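Local coordinates for protein PBP5 (Haemophilus influenzae, PDB 3A3J) that removes the terminal D-alanine from the peptide side chains of cell-wall precursors, acting as a serine D-alanyl-D-alanine carboxypeptidase, at residues 64-69 with 103-108; 88-93 with 177-182; 256-261 with 322-327. All coordinates share one frame; numbering follows the deposited sequence.

Contact 1 (64-69 with 103-108)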
loop_
_atom_site.group_PDB
_atom_site.type_symbol
_atom_site.label_atom_id
_atom_site.label_comp_id
_atom_site.label_asym_id
_atom_site.label_seq_id
_atom_site.Cartn_x
_atom_site.Cartn_y
_atom_site.Cartn_z
ATOM N N GLY A 64 2.594 -28.734 -12.969
ATOM C CA GLY A 64 2.153 -29.523 -14.117
ATOM C C GLY A 64 2.295 -28.593 -15.271
ATOM O O GLY A 64 2.875 -27.518 -15.092
ATOM N N GLU A 65 1.820 -28.960 -16.453
ATOM C CA GLU A 65 2.095 -28.108 -17.642
ATOM C C GLU A 65 1.715 -26.575 -17.585
ATOM O O GLU A 65 2.245 -25.774 -18.356
ATOM C CB GLU A 65 1.566 -28.762 -18.945
ATOM C CG GLU A 65 1.903 -30.250 -18.988
ATOM C CD GLU A 65 1.842 -30.932 -20.361
ATOM O OE1 GLU A 65 1.635 -30.262 -21.398
ATOM O OE2 GLU A 65 2.026 -32.177 -20.374
ATOM N N SER A 66 0.790 -26.142 -16.748
ATOM C CA SER A 66 0.404 -24.692 -16.852
ATOM C C SER A 66 1.322 -23.835 -15.950
ATOM O O SER A 66 1.577 -22.704 -16.244
ATOM C CB SER A 66 -1.072 -24.436 -16.529
ATOM O OG SER A 66 -1.256 -24.820 -15.179
ATOM N N ALA A 67 1.870 -24.413 -14.894
ATOM C CA ALA A 67 2.852 -23.717 -14.059
ATOM C C ALA A 67 4.326 -23.889 -14.528
ATOM O O ALA A 67 5.233 -23.251 -14.007
ATOM C CB ALA A 67 2.680 -24.144 -12.546
ATOM N N TRP A 68 4.535 -24.716 -15.543
ATOM C CA TRP A 68 5.854 -25.084 -16.025
ATOM C C TRP A 68 6.653 -23.910 -16.568
ATOM O O TRP A 68 6.191 -23.219 -17.428
ATOM C CB TRP A 68 5.638 -26.148 -17.118
ATOM C CG TRP A 68 6.852 -26.817 -17.705
ATOM C CD1 TRP A 68 8.162 -26.790 -17.257
ATOM C CD2 TRP A 68 6.837 -27.658 -18.866
ATOM N NE1 TRP A 68 8.948 -27.559 -18.091
ATOM C CE2 TRP A 68 8.153 -28.095 -19.083
ATOM C CE3 TRP A 68 5.818 -28.098 -19.730
ATOM C CZ2 TRP A 68 8.481 -28.976 -20.133
ATOM C CZ3 TRP A 68 6.156 -28.969 -20.789
ATOM C CH2 TRP A 68 7.466 -29.391 -20.964
ATOM N N GLY A 69 7.873 -23.686 -16.099
ATOM C CA GLY A 69 8.674 -22.566 -16.642
ATOM C C GLY A 69 8.636 -22.454 -18.162
ATOM O O GLY A 69 8.616 -21.334 -18.716
ATOM N N ALA A 103 5.657 -19.048 -11.155
ATOM C CA ALA A 103 5.226 -19.113 -9.731
ATOM C C ALA A 103 3.851 -18.534 -9.492
ATOM O O ALA A 103 3.178 -19.009 -8.599
ATOM C CB ALA A 103 6.186 -18.380 -8.830
ATOM N N THR A 104 3.432 -17.507 -10.246
ATOM C CA THR A 104 2.152 -16.940 -9.944
ATOM C C THR A 104 0.976 -17.886 -10.395
ATOM O O THR A 104 -0.106 -17.979 -9.733
ATOM C CB THR A 104 1.952 -15.597 -10.586
ATOM O OG1 THR A 104 1.914 -15.769 -11.977
ATOM C CG2 THR A 104 3.041 -14.633 -10.265
ATOM N N VAL A 105 1.162 -18.526 -11.549
ATOM C CA VAL A 105 0.201 -19.495 -12.034
ATOM C C VAL A 105 0.139 -20.654 -11.048
ATOM O O VAL A 105 -0.967 -21.045 -10.620
ATOM C CB VAL A 105 0.590 -19.973 -13.427
ATOM C CG1 VAL A 105 -0.165 -21.254 -13.765
ATOM C CG2 VAL A 105 0.256 -18.849 -14.429
ATOM N N ALA A 106 1.309 -21.171 -10.628
ATOM C CA ALA A 106 1.289 -22.216 -9.640
ATOM C C ALA A 106 0.486 -21.818 -8.394
ATOM O O ALA A 106 -0.278 -22.670 -7.838
ATOM C CB ALA A 106 2.649 -22.623 -9.229
ATOM N N LEU A 107 0.727 -20.602 -7.877
ATOM C CA LEU A 107 -0.041 -20.146 -6.675
ATOM C C LEU A 107 -1.538 -19.921 -6.953
ATOM O O LEU A 107 -2.363 -20.296 -6.168
ATOM C CB LEU A 107 0.550 -18.886 -6.040
ATOM C CG LEU A 107 1.847 -19.156 -5.295
ATOM C CD1 LEU A 107 2.718 -17.859 -5.122
ATOM C CD2 LEU A 107 1.614 -19.881 -3.993
ATOM N N ALA A 108 -1.864 -19.241 -8.033
ATOM C CA ALA A 108 -3.219 -19.019 -8.347
ATOM C C ALA A 108 -4.024 -20.358 -8.345
ATOM O O ALA A 108 -5.166 -20.424 -7.795
ATOM C CB ALA A 108 -3.353 -18.336 -9.748
#
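In the penicilloyl-serine transferase fold of the carboxypeptidase domain, the loop between strands 60-62 and 85-87 lies against helix 101-112 through Ser66 and Ala67 on one side and Val105 and Ala106 on the other. Residues 65-67 of the loop have helical backbone angles without forming a regular helix. The backbones come close because the facing residues are small: the CA atoms of Ala67 and Ala106 are 4.9 Å apart, and their methyls lie against each other, CB of Ala67 3.6 Å from CB of Ala106, the Ala106 methyl directed across the line of approach. Val105 supplies the larger share of the helix surface, with a single branch. Its CG1, anti to the backbone N (chi1 164°), reaches the loop backbone and packs 3.9 Å from CA of Ala67. No hydrogen bond links the two segments. The helix holds the loop by a polar link one turn further on, where the hydroxyl of Ser66 is hydrogen-bonded to Glu109. Phe72, from the same long loop, also touches Val105, whose side chain is about 9 Å from that of Lys39, the probable proton acceptor of the active site. The same CG1 of Val105 lies 3.4 Å from the carbonyl O of Ser66.

Contact 2 (88-93 with 177-182)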
loop_
_atom_site.group_PDB
_atom_site.type_symbol
_atom_site.label_atom_id
_atom_site.label_comp_id
_atom_site.label_asym_id
_atom_site.label_seq_id
_atom_site.Cartn_x
_atom_site.Cartn_y
_atom_site.Cartn_z
ATOM N N VAL A 88 4.771 -23.489 -0.967
ATOM C CA VAL A 88 4.122 -22.211 -1.109
ATOM C C VAL A 88 5.132 -21.102 -0.709
ATOM O O VAL A 88 5.227 -20.093 -1.392
ATOM C CB VAL A 88 2.860 -22.184 -0.217
ATOM C CG1 VAL A 88 2.469 -20.773 0.143
ATOM C CG2 VAL A 88 1.677 -22.926 -0.909
ATOM N N ALA A 89 5.925 -21.319 0.335
ATOM C CA ALA A 89 7.021 -20.338 0.706
ATOM C C ALA A 89 7.916 -20.036 -0.505
ATOM O O ALA A 89 8.096 -18.886 -0.882
ATOM C CB ALA A 89 7.868 -20.909 1.837
ATOM N N ASP A 90 8.417 -21.066 -1.191
ATOM C CA ASP A 90 9.273 -20.786 -2.357
ATOM C C ASP A 90 8.527 -20.086 -3.393
ATOM O O ASP A 90 9.046 -19.147 -4.024
ATOM C CB ASP A 90 9.889 -22.064 -2.992
ATOM C CG ASP A 90 11.076 -22.587 -2.181
ATOM O OD1 ASP A 90 11.653 -21.745 -1.493
ATOM O OD2 ASP A 90 11.454 -23.788 -2.222
ATOM N N LEU A 91 7.291 -20.518 -3.633
ATOM C CA LEU A 91 6.559 -19.916 -4.741
ATOM C C LEU A 91 6.329 -18.414 -4.521
ATOM O O LEU A 91 6.473 -17.617 -5.386
ATOM C CB LEU A 91 5.232 -20.656 -4.970
ATOM C CG LEU A 91 5.306 -22.120 -5.475
ATOM C CD1 LEU A 91 3.907 -22.692 -5.423
ATOM C CD2 LEU A 91 5.806 -22.022 -6.909
ATOM N N ASN A 92 5.864 -18.086 -3.346
ATOM C CA ASN A 92 5.567 -16.721 -2.946
ATOM C C ASN A 92 6.857 -15.841 -2.935
ATOM O O ASN A 92 6.916 -14.773 -3.573
ATOM C CB ASN A 92 4.963 -16.793 -1.544
ATOM C CG ASN A 92 4.201 -15.531 -1.188
ATOM O OD1 ASN A 92 4.188 -15.171 -0.038
ATOM N ND2 ASN A 92 3.667 -14.814 -2.180
ATOM N N ARG A 93 7.916 -16.377 -2.334
ATOM C CA ARG A 93 9.221 -15.719 -2.420
ATOM C C ARG A 93 9.545 -15.494 -3.883
ATOM O O ARG A 93 9.926 -14.379 -4.275
ATOM C CB ARG A 93 10.296 -16.523 -1.631
ATOM C CG ARG A 93 11.731 -15.990 -1.625
ATOM C CD ARG A 93 12.320 -15.874 -0.166
ATOM N NE ARG A 93 11.813 -16.949 0.615
ATOM C CZ ARG A 93 11.474 -16.873 1.882
ATOM N NH1 ARG A 93 11.597 -15.753 2.587
ATOM N NH2 ARG A 93 10.983 -17.935 2.409
ATOM N N PHE A 177 17.234 -14.424 -4.827
ATOM C CA PHE A 177 16.538 -15.660 -4.394
ATOM C C PHE A 177 17.117 -16.760 -5.242
ATOM O O PHE A 177 17.197 -16.647 -6.464
ATOM C CB PHE A 177 15.010 -15.541 -4.680
ATOM C CG PHE A 177 14.198 -16.845 -4.510
ATOM C CD1 PHE A 177 14.258 -17.578 -3.345
ATOM C CD2 PHE A 177 13.292 -17.248 -5.480
ATOM C CE1 PHE A 177 13.489 -18.720 -3.194
ATOM C CE2 PHE A 177 12.474 -18.399 -5.293
ATOM C CZ PHE A 177 12.553 -19.084 -4.151
ATOM N N THR A 178 17.443 -17.851 -4.605
ATOM C CA THR A 178 17.990 -18.944 -5.357
ATOM C C THR A 178 16.972 -20.113 -5.429
ATOM O O THR A 178 16.466 -20.524 -4.444
ATOM C CB THR A 178 19.331 -19.357 -4.677
ATOM O OG1 THR A 178 20.239 -18.256 -4.790
ATOM C CG2 THR A 178 19.958 -20.619 -5.316
ATOM N N PHE A 179 16.742 -20.686 -6.592
ATOM C CA PHE A 179 15.849 -21.834 -6.638
ATOM C C PHE A 179 16.209 -22.664 -7.839
ATOM O O PHE A 179 16.566 -22.133 -8.912
ATOM C CB PHE A 179 14.350 -21.379 -6.751
ATOM C CG PHE A 179 13.381 -22.527 -6.856
ATOM C CD1 PHE A 179 12.964 -23.195 -5.735
ATOM C CD2 PHE A 179 12.973 -23.011 -8.121
ATOM C CE1 PHE A 179 12.106 -24.342 -5.833
ATOM C CE2 PHE A 179 12.087 -24.133 -8.215
ATOM C CZ PHE A 179 11.676 -24.786 -7.053
ATOM N N ASN A 180 16.023 -23.975 -7.720
ATOM C CA ASN A 180 16.394 -24.830 -8.837
ATOM C C ASN A 180 17.779 -24.439 -9.345
ATOM O O ASN A 180 17.998 -24.293 -10.542
ATOM C CB ASN A 180 15.387 -24.694 -9.957
ATOM C CG ASN A 180 15.431 -25.909 -10.921
ATOM O OD1 ASN A 180 16.017 -26.922 -10.574
ATOM N ND2 ASN A 180 14.876 -25.777 -12.118
ATOM N N LYS A 181 18.707 -24.208 -8.418
ATOM C CA LYS A 181 20.093 -23.800 -8.792
ATOM C C LYS A 181 20.281 -22.515 -9.573
ATOM O O LYS A 181 21.379 -22.295 -10.007
ATOM C CB LYS A 181 20.799 -24.882 -9.651
ATOM C CG LYS A 181 20.815 -26.259 -9.020
ATOM C CD LYS A 181 21.266 -27.374 -9.987
ATOM C CE LYS A 181 21.908 -28.453 -9.135
ATOM N NZ LYS A 181 21.535 -28.211 -7.691
ATOM N N ILE A 182 19.241 -21.709 -9.804
ATOM C CA ILE A 182 19.364 -20.438 -10.450
ATOM C C ILE A 182 19.188 -19.340 -9.335
ATOM O O ILE A 182 18.279 -19.411 -8.497
ATOM C CB ILE A 182 18.274 -20.273 -11.481
ATOM C CG1 ILE A 182 18.160 -21.547 -12.348
ATOM C CG2 ILE A 182 18.463 -18.995 -12.297
ATOM C CD1 ILE A 182 18.993 -21.532 -13.552
HETATM O O HOH W 1 14.729 -21.815 -2.375
#
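Phe177, Asp90 and Arg93 bury the most surface where helix 88-98 faces the hairpin strand 176-179. The Phe177 ring receives the aliphatic part of Arg93 over one face: CG of Arg93 stands 3.7 Å from the ring centroid, 23° off the normal, in a CH-pi contact displaced toward the CD1-CE1 side. With chi1 of Arg93 at 179°, CG is carried from the helix toward this ring, and bends at chi2 and chi3 turn the guanidinium to a salt bridge with Glu174. One helical turn earlier, the carboxylate of Asp90 meets two ring edges, one with each oxygen. Its OD1 lies in the plane of the Phe177 ring, 3.9 Å from CZ, while OD2 approaches the edge of Phe179 at 3.7 Å from CE1. The backbone O of Asp90 comes closer, 3.5 Å from CZ of Phe177, obliquely to the ring. A water completes the junction, donating to Asp90 OD1 (3.2 Å) and to the carbonyl O of Thr178 (3.0 Å). Beyond Phe179, a type I' turn leads into strand 182-185. Met78 touches both Asp90 and Phe177, Phe179 reaches Val86 of strand 85-87, and Leu91 packs from helix 88-98 onto helix 101-112.

Contact 3 (256-261 with 322-327)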
loop_
_atom_site.group_PDB
_atom_site.type_symbol
_atom_site.label_atom_id
_atom_site.label_comp_id
_atom_site.label_asym_id
_atom_site.label_seq_id
_atom_site.Cartn_x
_atom_site.Cartn_y
_atom_site.Cartn_z
ATOM N N PHE A 256 2.875 13.490 11.886
ATOM C CA PHE A 256 2.754 13.207 13.289
ATOM C C PHE A 256 1.333 12.782 13.668
ATOM O O PHE A 256 0.347 13.075 12.994
ATOM C CB PHE A 256 3.282 14.358 14.179
ATOM C CG PHE A 256 2.341 15.541 14.293
ATOM C CD1 PHE A 256 1.576 15.736 15.457
ATOM C CD2 PHE A 256 2.238 16.473 13.265
ATOM C CE1 PHE A 256 0.702 16.843 15.587
ATOM C CE2 PHE A 256 1.372 17.564 13.378
ATOM C CZ PHE A 256 0.595 17.740 14.545
ATOM N N LYS A 257 1.291 12.054 14.756
ATOM C CA LYS A 257 0.076 11.500 15.258
ATOM C C LYS A 257 -0.706 12.603 15.984
ATOM O O LYS A 257 -0.219 13.172 16.950
ATOM C CB LYS A 257 0.446 10.357 16.198
ATOM C CG LYS A 257 -0.750 9.508 16.539
ATOM C CD LYS A 257 -0.425 8.562 17.676
ATOM C CE LYS A 257 -0.091 7.208 17.122
ATOM N NZ LYS A 257 0.202 6.192 18.163
ATOM N N THR A 258 -1.902 12.945 15.511
ATOM C CA THR A 258 -2.722 13.877 16.264
ATOM C C THR A 258 -3.736 13.219 17.176
ATOM O O THR A 258 -4.238 13.866 18.095
ATOM C CB THR A 258 -3.492 14.802 15.357
ATOM O OG1 THR A 258 -4.370 14.016 14.564
ATOM C CG2 THR A 258 -2.546 15.616 14.469
ATOM N N LEU A 259 -4.088 11.961 16.927
ATOM C CA LEU A 259 -4.972 11.227 17.847
ATOM C C LEU A 259 -4.509 9.810 18.100
ATOM O O LEU A 259 -4.055 9.115 17.176
ATOM C CB LEU A 259 -6.421 11.201 17.346
ATOM C CG LEU A 259 -7.129 12.537 17.080
ATOM C CD1 LEU A 259 -8.282 12.339 16.054
ATOM C CD2 LEU A 259 -7.633 13.135 18.401
ATOM N N GLU A 260 -4.644 9.396 19.351
ATOM C CA GLU A 260 -4.359 8.053 19.779
ATOM C C GLU A 260 -5.643 7.282 20.121
ATOM O O GLU A 260 -6.454 7.748 20.948
ATOM C CB GLU A 260 -3.446 8.106 20.998
ATOM C CG GLU A 260 -3.242 6.778 21.659
ATOM C CD GLU A 260 -2.471 6.919 22.964
ATOM O OE1 GLU A 260 -1.612 7.816 23.046
ATOM O OE2 GLU A 260 -2.720 6.151 23.918
ATOM N N ALA A 261 -5.787 6.095 19.504
ATOM C CA ALA A 261 -6.941 5.180 19.663
ATOM C C ALA A 261 -7.346 5.032 21.096
ATOM O O ALA A 261 -6.509 4.722 21.942
ATOM C CB ALA A 261 -6.608 3.775 19.086
ATOM N N VAL A 322 -12.374 17.136 14.608
ATOM C CA VAL A 322 -11.257 17.962 15.031
ATOM C C VAL A 322 -10.696 18.582 13.785
ATOM O O VAL A 322 -10.459 17.890 12.797
ATOM C CB VAL A 322 -10.130 17.196 15.723
ATOM C CG1 VAL A 322 -9.100 18.160 16.270
ATOM C CG2 VAL A 322 -10.653 16.356 16.817
ATOM N N VAL A 323 -10.504 19.890 13.794
ATOM C CA VAL A 323 -10.003 20.543 12.605
ATOM C C VAL A 323 -8.645 21.139 12.899
ATOM O O VAL A 323 -8.479 21.798 13.926
ATOM C CB VAL A 323 -10.942 21.633 12.128
ATOM C CG1 VAL A 323 -10.330 22.272 10.916
ATOM C CG2 VAL A 323 -12.336 21.059 11.809
ATOM N N TYR A 324 -7.678 20.874 12.014
ATOM C CA TYR A 324 -6.267 21.286 12.190
ATOM C C TYR A 324 -5.900 22.475 11.275
ATOM O O TYR A 324 -6.113 22.433 10.057
ATOM C CB TYR A 324 -5.303 20.104 11.943
ATOM C CG TYR A 324 -5.576 18.919 12.844
ATOM C CD1 TYR A 324 -5.022 18.844 14.115
ATOM C CD2 TYR A 324 -6.432 17.887 12.428
ATOM C CE1 TYR A 324 -5.299 17.787 14.954
ATOM C CE2 TYR A 324 -6.710 16.798 13.263
ATOM C CZ TYR A 324 -6.148 16.758 14.517
ATOM O OH TYR A 324 -6.457 15.688 15.345
ATOM N N ALA A 325 -5.381 23.555 11.856
ATOM C CA ALA A 325 -5.092 24.714 11.042
ATOM C C ALA A 325 -3.632 24.991 11.208
ATOM O O ALA A 325 -3.049 24.684 12.244
ATOM C CB ALA A 325 -5.925 25.918 11.463
ATOM N N LEU A 326 -3.047 25.518 10.139
ATOM C CA LEU A 326 -1.668 25.969 10.107
ATOM C C LEU A 326 -1.737 27.311 9.397
ATOM O O LEU A 326 -2.402 27.436 8.336
ATOM C CB LEU A 326 -0.800 25.001 9.301
ATOM C CG LEU A 326 0.705 25.249 9.380
ATOM C CD1 LEU A 326 1.166 25.412 10.805
ATOM C CD2 LEU A 326 1.523 24.151 8.655
ATOM N N ASP A 327 -1.111 28.311 10.016
ATOM C CA ASP A 327 -1.001 29.635 9.433
ATOM C C ASP A 327 -2.308 30.103 8.831
ATOM O O ASP A 327 -2.330 30.622 7.709
ATOM C CB ASP A 327 0.095 29.630 8.368
ATOM C CG ASP A 327 1.474 29.655 8.982
ATOM O OD1 ASP A 327 2.461 29.794 8.222
ATOM O OD2 ASP A 327 1.567 29.553 10.238
#
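Thr258 and Tyr324 reach for each other from opposite directions, between two strands whose CA atoms at these residues are 9.2 Å apart; the phenol spans that distance. Tyr324 is buried, and its OH accepts a hydrogen bond of 2.8 Å from Thr258 OG1, the threonine coming obliquely to the ring. The hydroxyl of Thr258 lies between its own backbone N and carbonyl carbon (chi1 62°), which points OG1 at the phenol oxygen and sets the CG2 methyl alongside the ring, 3.5 Å from CE1 of Tyr324. The setting is the all-beta C-terminal domain, where strand 253-259, paired with 286-291, packs over the larger mixed sheet containing strand 318-326. Thr258 and Leu259 both face His286 in a classic beta bulge, consistent with two consecutive residues reaching the same phenol. Leu259 adds the second contact: its isobutyl group slants past the end of the tyrosine, with CG 3.7 Å from OH of Tyr324, and it also touches Ala334 of strand 329-338.

In the fold
Contacts 1 and 2 belong to the carboxypeptidase domain, with centres about 13 Å apart, and meet through the consecutive helices 88-98 and 101-112: Ala103 CB lies 3.5 Å from Leu91 O, and Leu107 CD1 is 3.6 Å from Asn92 N. Their segments alternate along the chain. Both lie near the probable catalytic centre, in which Ser36 would form the acyl-ester. In contact 2, the side chain of Phe177 is about 10 Å from that of Ser99, and that of Arg93 about 10 Å from that of Lys202. Contact 3 stands apart in the C-terminal domain, its centre about 48 Å from that of contact 1 and about 45 Å from that of contact 2, far from the catalytic residues.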